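Side-chain contacts in SnoaL-like polyketide cyclase (Agrobacterium tumefaciens str. C58, PDB 3EHC), which is of unknown function but belongs to the SnoaL-like polyketide cyclase family, whose members share the cone-shaped alpha+beta fold of the NTF2 clan: residues D30-N35 / S42-M47; V102-D105 / K110-R113; D7-Y12 / T70-R75; Q19-L24 / D46-D51. One frame throughout, in Å; residues are numbered along the deposited sequence.

Interaction 1 (D30-N35 / S42-M47); sequences DNVEHN and SGYRDM
With CG anti to the backbone N in both H34 (chi1 -170°) and M47, the two side chains reach across the gap between strand 32-34 and helix 40-54. M47, a selenomethionine, runs straight to its selenium and then bends, so that SE sits 3.8 Å from the centroid of the H34 ring, only 2° off the ring normal. Its methyl CE leans over the same imidazole, 3.8 Å from H34 CD2, and also lies over the centre of one face of the Y44 ring. Methionine, here present as selenomethionine, suits this place because its unbranched chain can bend at chi3 to cover one ring and bring CE over the other. Those rings, H34 and Y44, are inclined by 72° and meet obliquely. Beside them the branched V32 sets both methyls against the phenol, CG2 lying 3.7 Å from Y44 CD2. No hydrogen bond crosses this buried surface. The polar end of Y44 is satisfied instead by Y12 OH of helix 5-17, and F39 touches both H34 and Y44. Helix 40-54 thus packs on the outermost strand 32-34 of the curved sheet, where V114 of neighbouring strand 110-118 touches H34 and Y44.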
loop_
_atom_site.group_PDB
_atom_site.type_symbol
_atom_site.label_atom_id
_atom_site.label_comp_id
_atom_site.label_asym_id
_atom_site.label_seq_id
_atom_site.Cartn_x
_atom_site.Cartn_y
_atom_site.Cartn_z
ATOM N N ASP B 30 15.566 -1.439 -17.803
ATOM C CA ASP B 30 16.349 -0.225 -18.120
ATOM C C ASP B 30 15.509 1.055 -18.012
ATOM O O ASP B 30 16.010 2.124 -17.644
ATOM C CB ASP B 30 16.932 -0.290 -19.529
ATOM C CG ASP B 30 18.084 -1.269 -19.658
ATOM O OD1 ASP B 30 18.603 -1.784 -18.637
ATOM O OD2 ASP B 30 18.475 -1.509 -20.818
ATOM N N ASN B 31 14.225 0.928 -18.341
ATOM C CA ASN B 31 13.291 2.040 -18.363
ATOM C C ASN B 31 12.273 1.991 -17.241
ATOM O O ASN B 31 11.163 2.492 -17.395
ATOM C CB ASN B 31 12.557 2.049 -19.703
ATOM C CG ASN B 31 13.458 2.389 -20.840
ATOM O OD1 ASN B 31 14.204 3.360 -20.774
ATOM N ND2 ASN B 31 13.406 1.592 -21.892
ATOM N N VAL B 32 12.665 1.425 -16.103
ATOM C CA VAL B 32 11.811 1.380 -14.941
ATOM C C VAL B 32 11.275 2.785 -14.556
ATOM O O VAL B 32 11.981 3.811 -14.657
ATOM C CB VAL B 32 12.515 0.700 -13.749
ATOM C CG1 VAL B 32 13.723 1.509 -13.300
ATOM C CG2 VAL B 32 11.514 0.482 -12.591
ATOM N N GLU B 33 10.004 2.795 -14.151
ATOM C CA GLU B 33 9.314 3.954 -13.597
ATOM C C GLU B 33 8.932 3.666 -12.156
ATOM O O GLU B 33 8.431 2.585 -11.872
ATOM C CB GLU B 33 8.008 4.151 -14.335
ATOM C CG GLU B 33 7.989 5.211 -15.338
ATOM C CD GLU B 33 6.708 5.170 -16.135
ATOM O OE1 GLU B 33 6.584 4.267 -17.006
ATOM O OE2 GLU B 33 5.835 6.037 -15.869
ATOM N N HIS B 34 9.168 4.628 -11.255
ATOM C CA HIS B 34 8.799 4.500 -9.853
ATOM C C HIS B 34 7.945 5.691 -9.469
ATOM O O HIS B 34 8.390 6.822 -9.611
ATOM C CB HIS B 34 10.020 4.457 -8.944
ATOM C CG HIS B 34 9.699 4.079 -7.524
ATOM N ND1 HIS B 34 9.226 4.984 -6.599
ATOM C CD2 HIS B 34 9.786 2.893 -6.871
ATOM C CE1 HIS B 34 9.041 4.380 -5.440
ATOM N NE2 HIS B 34 9.362 3.104 -5.578
ATOM N N ASN B 35 6.736 5.429 -8.961
ATOM C CA ASN B 35 5.746 6.471 -8.640
ATOM C C ASN B 35 5.643 7.528 -9.708
ATOM O O ASN B 35 5.675 8.737 -9.429
ATOM C CB ASN B 35 6.017 7.106 -7.281
ATOM C CG ASN B 35 5.660 6.184 -6.156
ATOM O OD1 ASN B 35 5.098 5.126 -6.383
ATOM N ND2 ASN B 35 5.998 6.560 -4.949
ATOM N N SER B 42 19.264 3.529 -13.640
ATOM C CA SER B 42 20.263 4.329 -12.888
ATOM C C SER B 42 19.609 5.269 -11.863
ATOM O O SER B 42 20.142 5.462 -10.765
ATOM C CB SER B 42 21.249 5.083 -13.820
ATOM O OG SER B 42 20.610 6.124 -14.536
ATOM N N GLY B 43 18.446 5.819 -12.208
ATOM C CA GLY B 43 17.656 6.587 -11.253
ATOM C C GLY B 43 17.148 5.751 -10.093
ATOM O O GLY B 43 17.078 6.231 -8.975
ATOM N N TYR B 44 16.802 4.499 -10.388
ATOM C CA TYR B 44 16.344 3.521 -9.421
ATOM C C TYR B 44 17.483 3.113 -8.488
ATOM O O TYR B 44 17.288 3.032 -7.267
ATOM C CB TYR B 44 15.770 2.307 -10.167
ATOM C CG TYR B 44 14.770 1.485 -9.383
ATOM C CD1 TYR B 44 15.204 0.564 -8.440
ATOM C CD2 TYR B 44 13.396 1.612 -9.596
ATOM C CE1 TYR B 44 14.310 -0.208 -7.700
ATOM C CE2 TYR B 44 12.473 0.837 -8.852
ATOM C CZ TYR B 44 12.951 -0.072 -7.903
ATOM O OH TYR B 44 12.102 -0.871 -7.148
ATOM N N ARG B 45 18.661 2.868 -9.055
ATOM C CA ARG B 45 19.871 2.573 -8.272
ATOM C C ARG B 45 20.201 3.727 -7.328
ATOM O O ARG B 45 20.518 3.504 -6.170
ATOM C CB ARG B 45 21.059 2.291 -9.201
ATOM C CG ARG B 45 22.348 1.889 -8.483
ATOM C CD ARG B 45 23.493 1.538 -9.460
ATOM N NE ARG B 45 23.217 0.321 -10.240
ATOM C CZ ARG B 45 22.909 0.281 -11.544
ATOM N NH1 ARG B 45 22.818 1.391 -12.283
ATOM N NH2 ARG B 45 22.688 -0.896 -12.124
ATOM N N ASP B 46 20.128 4.956 -7.833
ATOM C CA ASP B 46 20.400 6.161 -7.023
ATOM C C ASP B 46 19.443 6.275 -5.857
ATOM O O ASP B 46 19.832 6.676 -4.773
ATOM C CB ASP B 46 20.249 7.457 -7.848
ATOM C CG ASP B 46 21.280 7.599 -8.939
ATOM O OD1 ASP B 46 22.346 6.934 -8.881
ATOM O OD2 ASP B 46 21.013 8.401 -9.861
HETATM N N MSE B 47 18.180 5.966 -6.113
HETATM C CA MSE B 47 17.146 5.960 -5.084
HETATM C C MSE B 47 17.452 4.990 -3.951
HETATM O O MSE B 47 17.339 5.362 -2.797
HETATM C CB MSE B 47 15.786 5.624 -5.694
HETATM C CG MSE B 47 14.669 5.391 -4.688
HETATM SE SE MSE B 47 13.021 4.715 -5.502
HETATM C CE MSE B 47 13.484 2.823 -5.814
#

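Interaction 2 (V102-D105 / K110-R113); sequences VFYD and KIRR. With SO4 (sulfate ion), chain H.
A classic beta bulge marks the hairpin of strands 96-107 and 110-118, where R112 and R113 together face the single residue D105. The backbone oxygen D105 O takes both amides: R112 N comes almost end-on to the carbonyl at 2.8 Å, R113 N from a lone-pair direction at 3.2 Å. In return D105 N gives a bond to R113 O, 2.9 Å long. The extra residue puts the side chains of two successive arginines to different uses. R113 lies alongside D105, pointing the same way, and R113 NH1 makes a salt bridge to D105 OD2 at 3.3 Å; as a hydrogen bond it is weak, with the two planar groups 39° apart. E107 is a second acidic partner of R113 NH1. The chain of R112 bends at chi2 (47°) and brings the edge of its guanidinium to a sulfate, probably from the crystallisation liquor: R112 NE binds sulfate O1 at 3.1 Å and R112 NH2 binds sulfate O4 at 3.1 Å. The remaining nitrogen, R112 NH1, pairs with E33 and lies over the centre of the R113 guanidinium, 3.9 Å above its plane; E33, E107, D105 and the sulfate probably offset these like charges. Y104 and I111 supply the apolar part, Y104 CD2 lying 3.7 Å from I111 CG1, while Y104 OH bonds to Y9 OH of helix 5-17. In the sheet, strand 71-80 flanks strand 96-107 and strand 32-34 flanks strand 110-118; F103 meets H101 of the second subunit edge-to-face.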
loop_
_atom_site.group_PDB
_atom_site.type_symbol
_atom_site.label_atom_id
_atom_site.label_comp_id
_atom_site.label_asym_id
_atom_site.label_seq_id
_atom_site.Cartn_x
_atom_site.Cartn_y
_atom_site.Cartn_z
ATOM N N VAL B 102 3.391 -1.820 -1.862
ATOM C CA VAL B 102 3.951 -1.528 -3.168
ATOM C C VAL B 102 3.455 -2.534 -4.215
ATOM O O VAL B 102 3.356 -3.723 -3.959
ATOM C CB VAL B 102 5.523 -1.420 -3.071
ATOM C CG1 VAL B 102 6.074 -2.625 -2.386
ATOM C CG2 VAL B 102 6.205 -1.114 -4.464
ATOM N N PHE B 103 3.088 -1.995 -5.372
ATOM C CA PHE B 103 2.704 -2.761 -6.569
ATOM C C PHE B 103 3.819 -2.709 -7.625
ATOM O O PHE B 103 4.411 -1.652 -7.861
ATOM C CB PHE B 103 1.401 -2.197 -7.189
ATOM C CG PHE B 103 0.191 -2.476 -6.380
ATOM C CD1 PHE B 103 -0.146 -1.648 -5.311
ATOM C CD2 PHE B 103 -0.603 -3.595 -6.626
ATOM C CE1 PHE B 103 -1.235 -1.935 -4.518
ATOM C CE2 PHE B 103 -1.729 -3.859 -5.809
ATOM C CZ PHE B 103 -2.019 -3.041 -4.783
ATOM N N TYR B 104 4.094 -3.857 -8.234
ATOM C CA TYR B 104 5.071 -3.974 -9.315
ATOM C C TYR B 104 4.423 -4.552 -10.564
ATOM O O TYR B 104 3.681 -5.536 -10.493
ATOM C CB TYR B 104 6.237 -4.879 -8.931
ATOM C CG TYR B 104 6.972 -4.490 -7.659
ATOM C CD1 TYR B 104 6.525 -4.935 -6.423
ATOM C CD2 TYR B 104 8.116 -3.685 -7.699
ATOM C CE1 TYR B 104 7.189 -4.615 -5.257
ATOM C CE2 TYR B 104 8.794 -3.331 -6.517
ATOM C CZ TYR B 104 8.320 -3.815 -5.293
ATOM O OH TYR B 104 8.958 -3.506 -4.106
ATOM N N ASP B 105 4.694 -3.914 -11.701
ATOM C CA ASP B 105 4.329 -4.448 -12.992
ATOM C C ASP B 105 5.645 -4.992 -13.549
ATOM O O ASP B 105 6.625 -4.259 -13.648
ATOM C CB ASP B 105 3.680 -3.346 -13.842
ATOM C CG ASP B 105 3.028 -3.856 -15.135
ATOM O OD1 ASP B 105 2.667 -5.072 -15.289
ATOM O OD2 ASP B 105 2.887 -2.986 -16.035
ATOM N N LYS B 110 11.474 -8.720 -15.117
ATOM C CA LYS B 110 12.071 -7.534 -14.481
ATOM C C LYS B 110 11.009 -6.475 -14.114
ATOM O O LYS B 110 10.008 -6.298 -14.813
ATOM C CB LYS B 110 13.108 -6.884 -15.419
ATOM C CG LYS B 110 14.298 -7.747 -15.801
ATOM C CD LYS B 110 15.312 -6.921 -16.585
ATOM C CE LYS B 110 16.509 -7.743 -17.022
ATOM N NZ LYS B 110 17.549 -6.860 -17.613
ATOM N N ILE B 111 11.258 -5.771 -13.014
ATOM C CA ILE B 111 10.396 -4.696 -12.553
ATOM C C ILE B 111 10.404 -3.563 -13.557
ATOM O O ILE B 111 11.468 -3.043 -13.884
ATOM C CB ILE B 111 10.872 -4.125 -11.189
ATOM C CG1 ILE B 111 10.589 -5.130 -10.059
ATOM C CG2 ILE B 111 10.239 -2.735 -10.912
ATOM C CD1 ILE B 111 11.636 -5.111 -8.959
ATOM N N ARG B 112 9.213 -3.172 -14.022
ATOM C CA ARG B 112 9.060 -2.158 -15.072
ATOM C C ARG B 112 8.345 -0.903 -14.567
ATOM O O ARG B 112 8.677 0.224 -14.949
ATOM C CB ARG B 112 8.315 -2.781 -16.265
ATOM C CG ARG B 112 8.080 -1.901 -17.486
ATOM C CD ARG B 112 9.287 -1.130 -17.938
ATOM N NE ARG B 112 8.959 -0.270 -19.073
ATOM C CZ ARG B 112 8.482 0.974 -18.976
ATOM N NH1 ARG B 112 8.239 1.542 -17.797
ATOM N NH2 ARG B 112 8.225 1.666 -20.079
ATOM N N ARG B 113 7.342 -1.095 -13.717
ATOM C CA ARG B 113 6.639 0.010 -13.088
ATOM C C ARG B 113 6.382 -0.319 -11.612
ATOM O O ARG B 113 6.068 -1.456 -11.260
ATOM C CB ARG B 113 5.315 0.257 -13.792
ATOM C CG ARG B 113 5.439 0.576 -15.245
ATOM C CD ARG B 113 4.091 0.679 -15.905
ATOM N NE ARG B 113 4.244 1.020 -17.314
ATOM C CZ ARG B 113 4.561 0.153 -18.275
ATOM N NH1 ARG B 113 4.758 -1.142 -18.009
ATOM N NH2 ARG B 113 4.679 0.584 -19.523
HETATM S S SO4 H . 9.513 -0.181 -22.840
HETATM O O1 SO4 H . 10.343 -0.766 -21.785
HETATM O O2 SO4 H . 9.673 -0.913 -24.095
HETATM O O3 SO4 H . 9.883 1.229 -23.023
HETATM O O4 SO4 H . 8.108 -0.313 -22.475
#

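Interaction 3 (D7-Y12 / T70-R75); sequences DIYLAY and TRLAAR
Y9 lies against L72 and A74 where helix 5-17 covers the concave face of the sheet in the NTF2-like fold. The tight part is small and largely apolar, with no hydrogen bond across it. L72 CD2 stands over the centre of one face of the Y9 ring, 3.8 Å from the centroid and 10° off the normal, a well-formed CH-pi contact. Its sister methyl reaches further back along the same side chain, L72 CD1 lying 3.6 Å from Y9 CB, so the forked leucine covers the tyrosine from its CB to its ring. With CG anti to the backbone N (chi1 -172°), the Y9 ring comes down toward the strand and extends from L72 toward A74. A74, two residues on and on the same side of the strand as L72, has just a methyl to offer, and its small size leaves room for the outer part of the ring: A74 CB is 3.7 Å from Y9 CE2. The rest of the helix turn stands off. D7 points away from the strand and touches a crystal neighbour, and L10 is exposed and makes no contact with 70-75. Between L72 and A74, A73 turns to the other face of the sheet, where it packs on A73 of the second subunit; R75, on that side too, forms a salt bridge with E63. Y9 OH, already bonded to Y104, rests 3.6 Å from A74 CB.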
loop_
_atom_site.group_PDB
_atom_site.type_symbol
_atom_site.label_atom_id
_atom_site.label_comp_id
_atom_site.label_asym_id
_atom_site.label_seq_id
_atom_site.Cartn_x
_atom_site.Cartn_y
_atom_site.Cartn_z
ATOM N N ASP B 7 9.531 -15.743 -6.478
ATOM C CA ASP B 7 10.923 -16.123 -6.359
ATOM C C ASP B 7 11.854 -15.031 -6.839
ATOM O O ASP B 7 12.833 -14.745 -6.159
ATOM C CB ASP B 7 11.198 -17.421 -7.108
ATOM C CG ASP B 7 10.490 -18.592 -6.498
ATOM O OD1 ASP B 7 10.465 -18.705 -5.267
ATOM O OD2 ASP B 7 9.964 -19.418 -7.251
ATOM N N ILE B 8 11.549 -14.445 -8.008
ATOM C CA ILE B 8 12.331 -13.333 -8.587
ATOM C C ILE B 8 12.375 -12.152 -7.573
ATOM O O ILE B 8 13.444 -11.604 -7.283
ATOM C CB ILE B 8 11.764 -12.890 -9.960
ATOM C CG1 ILE B 8 11.730 -14.083 -10.935
ATOM C CG2 ILE B 8 12.590 -11.771 -10.526
ATOM C CD1 ILE B 8 10.870 -13.898 -12.159
ATOM N N TYR B 9 11.211 -11.827 -7.004
ATOM C CA TYR B 9 11.088 -10.748 -6.060
ATOM C C TYR B 9 11.902 -10.963 -4.784
ATOM O O TYR B 9 12.582 -10.046 -4.336
ATOM C CB TYR B 9 9.619 -10.516 -5.695
ATOM C CG TYR B 9 9.430 -9.280 -4.855
ATOM C CD1 TYR B 9 9.761 -8.024 -5.365
ATOM C CD2 TYR B 9 8.919 -9.351 -3.551
ATOM C CE1 TYR B 9 9.601 -6.876 -4.606
ATOM C CE2 TYR B 9 8.755 -8.196 -2.779
ATOM C CZ TYR B 9 9.095 -6.957 -3.326
ATOM O OH TYR B 9 8.935 -5.791 -2.616
ATOM N N LEU B 10 11.816 -12.153 -4.191
ATOM C CA LEU B 10 12.566 -12.436 -2.975
ATOM C C LEU B 10 14.083 -12.422 -3.248
ATOM O O LEU B 10 14.839 -11.999 -2.379
ATOM C CB LEU B 10 12.095 -13.735 -2.308
ATOM C CG LEU B 10 10.688 -13.758 -1.691
ATOM C CD1 LEU B 10 10.388 -15.107 -1.079
ATOM C CD2 LEU B 10 10.506 -12.704 -0.642
ATOM N N ALA B 11 14.504 -12.833 -4.456
ATOM C CA ALA B 11 15.910 -12.736 -4.883
ATOM C C ALA B 11 16.315 -11.258 -5.035
ATOM O O ALA B 11 17.414 -10.869 -4.682
ATOM C CB ALA B 11 16.149 -13.522 -6.185
ATOM N N TYR B 12 15.404 -10.431 -5.539
ATOM C CA TYR B 12 15.628 -8.974 -5.648
ATOM C C TYR B 12 15.835 -8.338 -4.277
ATOM O O TYR B 12 16.778 -7.565 -4.083
ATOM C CB TYR B 12 14.460 -8.309 -6.409
ATOM C CG TYR B 12 14.269 -6.812 -6.227
ATOM C CD1 TYR B 12 15.144 -5.898 -6.788
ATOM C CD2 TYR B 12 13.169 -6.316 -5.532
ATOM C CE1 TYR B 12 14.950 -4.515 -6.637
ATOM C CE2 TYR B 12 12.977 -4.955 -5.357
ATOM C CZ TYR B 12 13.863 -4.053 -5.920
ATOM O OH TYR B 12 13.662 -2.684 -5.741
ATOM N N THR B 70 1.809 -11.292 -14.172
ATOM C CA THR B 70 2.514 -10.060 -14.541
ATOM C C THR B 70 2.729 -9.095 -13.399
ATOM O O THR B 70 3.524 -8.170 -13.537
ATOM C CB THR B 70 1.812 -9.321 -15.729
ATOM O OG1 THR B 70 0.511 -8.862 -15.335
ATOM C CG2 THR B 70 1.709 -10.253 -16.968
ATOM N N ARG B 71 2.046 -9.290 -12.275
ATOM C CA ARG B 71 2.078 -8.287 -11.217
ATOM C C ARG B 71 2.330 -8.889 -9.844
ATOM O O ARG B 71 1.966 -10.030 -9.580
ATOM C CB ARG B 71 0.769 -7.510 -11.216
ATOM C CG ARG B 71 0.465 -6.747 -12.500
ATOM C CD ARG B 71 -0.851 -5.975 -12.364
ATOM N NE ARG B 71 -0.692 -4.548 -12.674
ATOM C CZ ARG B 71 -1.085 -3.955 -13.807
ATOM N NH1 ARG B 71 -1.686 -4.653 -14.776
ATOM N NH2 ARG B 71 -0.863 -2.648 -13.980
ATOM N N LEU B 72 2.960 -8.101 -8.978
ATOM C CA LEU B 72 3.181 -8.505 -7.577
ATOM C C LEU B 72 2.882 -7.318 -6.661
ATOM O O LEU B 72 3.256 -6.177 -6.972
ATOM C CB LEU B 72 4.609 -9.062 -7.350
ATOM C CG LEU B 72 5.026 -9.510 -5.939
ATOM C CD1 LEU B 72 5.996 -10.654 -5.985
ATOM C CD2 LEU B 72 5.630 -8.313 -5.127
ATOM N N ALA B 73 2.159 -7.592 -5.574
ATOM C CA ALA B 73 1.920 -6.616 -4.515
ATOM C C ALA B 73 2.598 -7.140 -3.244
ATOM O O ALA B 73 2.414 -8.320 -2.875
ATOM C CB ALA B 73 0.439 -6.446 -4.304
ATOM N N ALA B 74 3.377 -6.272 -2.586
ATOM C CA ALA B 74 4.092 -6.624 -1.343
ATOM C C ALA B 74 3.716 -5.687 -0.193
ATOM O O ALA B 74 3.626 -4.478 -0.383
ATOM C CB ALA B 74 5.617 -6.595 -1.575
ATOM N N ARG B 75 3.455 -6.258 0.987
ATOM C CA ARG B 75 3.511 -5.521 2.241
ATOM C C ARG B 75 4.874 -5.816 2.859
ATOM O O ARG B 75 5.138 -6.932 3.258
ATOM C CB ARG B 75 2.392 -5.925 3.188
ATOM C CG ARG B 75 2.471 -5.280 4.549
ATOM C CD ARG B 75 1.271 -5.797 5.363
ATOM N NE ARG B 75 1.395 -5.563 6.788
ATOM C CZ ARG B 75 1.119 -4.396 7.363
ATOM N NH1 ARG B 75 0.678 -3.348 6.656
ATOM N NH2 ARG B 75 1.238 -4.293 8.651
#

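Interaction 4 (Q19-L24 / D46-D51); sequences QAFDEL and DMLVKD
The phenyl ring of F21 has Q19 O of its own loop over one face, displaced toward the rim, while V49 and L48 of helix 40-54 approach it obliquely. V49 CG2 lies 3.6 Å from F21 CD2 and almost as near F21 CE2. Further round the ring, F21 CZ meets L48 CB at 4.0 Å. The ring is directed at the helix with chi1 at -55°, its CG beside the backbone N and anti to the carbonyl carbon. Beside this ring contact, L24 and L48 reach toward each other tip to tip, L24 CD1 standing 3.9 Å from L48 CD1. Branched side chains suit this seam, for each can spread methyls over a neighbour without demanding a precise angle. The loop starts with a Schellman motif that ends helix 5-17, Q19 being its C-prime residue with positive phi. L16 of that helix touches L48, and Y12 touches L24, so both helices share this packing. V49 forms the exposed margin. With no directional bond between the two segments, the loop is held to the helix by hydrophobic burial, and the hydrogen bond from R45 NE, a turn earlier in helix 40-54, to F21 O is the polar tie nearby.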
loop_
_atom_site.group_PDB
_atom_site.type_symbol
_atom_site.label_atom_id
_atom_site.label_comp_id
_atom_site.label_asym_id
_atom_site.label_seq_id
_atom_site.Cartn_x
_atom_site.Cartn_y
_atom_site.Cartn_z
ATOM N N GLN B 19 23.056 -4.977 -0.492
ATOM C CA GLN B 19 23.416 -3.759 -1.238
ATOM C C GLN B 19 24.202 -4.061 -2.528
ATOM O O GLN B 19 25.135 -3.333 -2.875
ATOM C CB GLN B 19 24.188 -2.780 -0.341
ATOM C CG GLN B 19 23.428 -2.392 0.940
ATOM C CD GLN B 19 24.015 -1.178 1.638
ATOM O OE1 GLN B 19 24.312 -0.162 1.012
ATOM N NE2 GLN B 19 24.161 -1.274 2.946
ATOM N N ALA B 20 23.809 -5.141 -3.216
ATOM C CA ALA B 20 24.473 -5.609 -4.438
ATOM C C ALA B 20 23.821 -4.938 -5.662
ATOM O O ALA B 20 23.097 -5.581 -6.422
ATOM C CB ALA B 20 24.395 -7.157 -4.543
ATOM N N PHE B 21 24.098 -3.645 -5.843
ATOM C CA PHE B 21 23.455 -2.832 -6.892
ATOM C C PHE B 21 24.083 -2.930 -8.282
ATOM O O PHE B 21 23.498 -2.443 -9.245
ATOM C CB PHE B 21 23.393 -1.354 -6.488
ATOM C CG PHE B 21 22.717 -1.116 -5.168
ATOM C CD1 PHE B 21 21.601 -1.870 -4.789
ATOM C CD2 PHE B 21 23.188 -0.128 -4.301
ATOM C CE1 PHE B 21 20.998 -1.655 -3.566
ATOM C CE2 PHE B 21 22.576 0.095 -3.066
ATOM C CZ PHE B 21 21.489 -0.664 -2.701
ATOM N N ASP B 22 25.260 -3.548 -8.386
ATOM C CA ASP B 22 25.833 -3.883 -9.687
ATOM C C ASP B 22 24.955 -4.921 -10.377
ATOM O O ASP B 22 24.902 -4.982 -11.598
ATOM C CB ASP B 22 27.256 -4.447 -9.546
ATOM C CG ASP B 22 28.241 -3.440 -8.968
ATOM O OD1 ASP B 22 27.808 -2.438 -8.370
ATOM O OD2 ASP B 22 29.458 -3.656 -9.113
ATOM N N GLU B 23 24.274 -5.737 -9.569
ATOM C CA GLU B 23 23.362 -6.789 -10.051
ATOM C C GLU B 23 21.940 -6.283 -10.371
ATOM O O GLU B 23 21.118 -7.057 -10.864
ATOM C CB GLU B 23 23.242 -7.911 -8.985
ATOM C CG GLU B 23 24.582 -8.408 -8.406
ATOM N N LEU B 24 21.655 -5.004 -10.104
ATOM C CA LEU B 24 20.270 -4.493 -10.096
ATOM C C LEU B 24 19.504 -4.727 -11.401
ATOM O O LEU B 24 18.316 -5.061 -11.380
ATOM C CB LEU B 24 20.267 -2.999 -9.757
ATOM C CG LEU B 24 18.943 -2.287 -9.487
ATOM C CD1 LEU B 24 18.124 -2.977 -8.395
ATOM C CD2 LEU B 24 19.262 -0.850 -9.111
ATOM N N ASP B 46 20.128 4.956 -7.833
ATOM C CA ASP B 46 20.400 6.161 -7.023
ATOM C C ASP B 46 19.443 6.275 -5.857
ATOM O O ASP B 46 19.832 6.676 -4.773
ATOM C CB ASP B 46 20.249 7.457 -7.848
ATOM C CG ASP B 46 21.280 7.599 -8.939
ATOM O OD1 ASP B 46 22.346 6.934 -8.881
ATOM O OD2 ASP B 46 21.013 8.401 -9.861
HETATM N N MSE B 47 18.180 5.966 -6.113
HETATM C CA MSE B 47 17.146 5.960 -5.084
HETATM C C MSE B 47 17.452 4.990 -3.951
HETATM O O MSE B 47 17.339 5.362 -2.797
HETATM C CB MSE B 47 15.786 5.624 -5.694
HETATM C CG MSE B 47 14.669 5.391 -4.688
HETATM SE SE MSE B 47 13.021 4.715 -5.502
HETATM C CE MSE B 47 13.484 2.823 -5.814
ATOM N N LEU B 48 17.835 3.758 -4.281
ATOM C CA LEU B 48 18.199 2.756 -3.273
ATOM C C LEU B 48 19.508 3.108 -2.536
ATOM O O LEU B 48 19.601 2.874 -1.342
ATOM C CB LEU B 48 18.299 1.359 -3.889
ATOM C CG LEU B 48 17.096 0.817 -4.644
ATOM C CD1 LEU B 48 17.527 -0.375 -5.530
ATOM C CD2 LEU B 48 16.000 0.435 -3.651
ATOM N N VAL B 49 20.503 3.643 -3.248
ATOM C CA VAL B 49 21.757 4.102 -2.636
ATOM C C VAL B 49 21.469 5.206 -1.596
ATOM O O VAL B 49 22.090 5.261 -0.530
ATOM C CB VAL B 49 22.769 4.613 -3.712
ATOM C CG1 VAL B 49 23.848 5.512 -3.105
ATOM C CG2 VAL B 49 23.422 3.432 -4.441
ATOM N N LYS B 50 20.532 6.089 -1.920
ATOM C CA LYS B 50 20.145 7.179 -1.024
ATOM C C LYS B 50 19.375 6.684 0.209
ATOM O O LYS B 50 19.616 7.162 1.327
ATOM C CB LYS B 50 19.254 8.206 -1.747
ATOM C CG LYS B 50 19.118 9.564 -1.005
ATOM C CD LYS B 50 17.693 10.131 -1.067
ATOM C CE LYS B 50 17.615 11.564 -0.539
ATOM N NZ LYS B 50 18.327 11.747 0.767
ATOM N N ASP B 51 18.459 5.733 -0.008
ATOM C CA ASP B 51 17.722 5.070 1.077
ATOM C C ASP B 51 18.670 4.440 2.108
ATOM O O ASP B 51 18.434 4.566 3.309
ATOM C CB ASP B 51 16.775 3.967 0.538
ATOM C CG ASP B 51 15.602 4.504 -0.305
ATOM O OD1 ASP B 51 15.440 5.751 -0.462
ATOM O OD2 ASP B 51 14.830 3.642 -0.822
#

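Interactions 1, 3 and 4 have no hydrogen bond across them and are largely apolar and buried, interaction 1 adding a selenium-imidazole contact. Interaction 2, at the hairpin end of the sheet, is partly buried and combines backbone bonds with paired charges. Interactions 1 and 4 both use helix 40-54, the first packing it on an edge strand, the second on the loop after helix 5-17, where V49 marks an exposed edge. Interactions 1, 2 and 3 all reach the five-stranded sheet, and tyrosine hydroxyl pairs connect interaction 3 to the other two. Interactions 3 and 4 lie about 17 Å apart between centres yet touch through Y12 and L24.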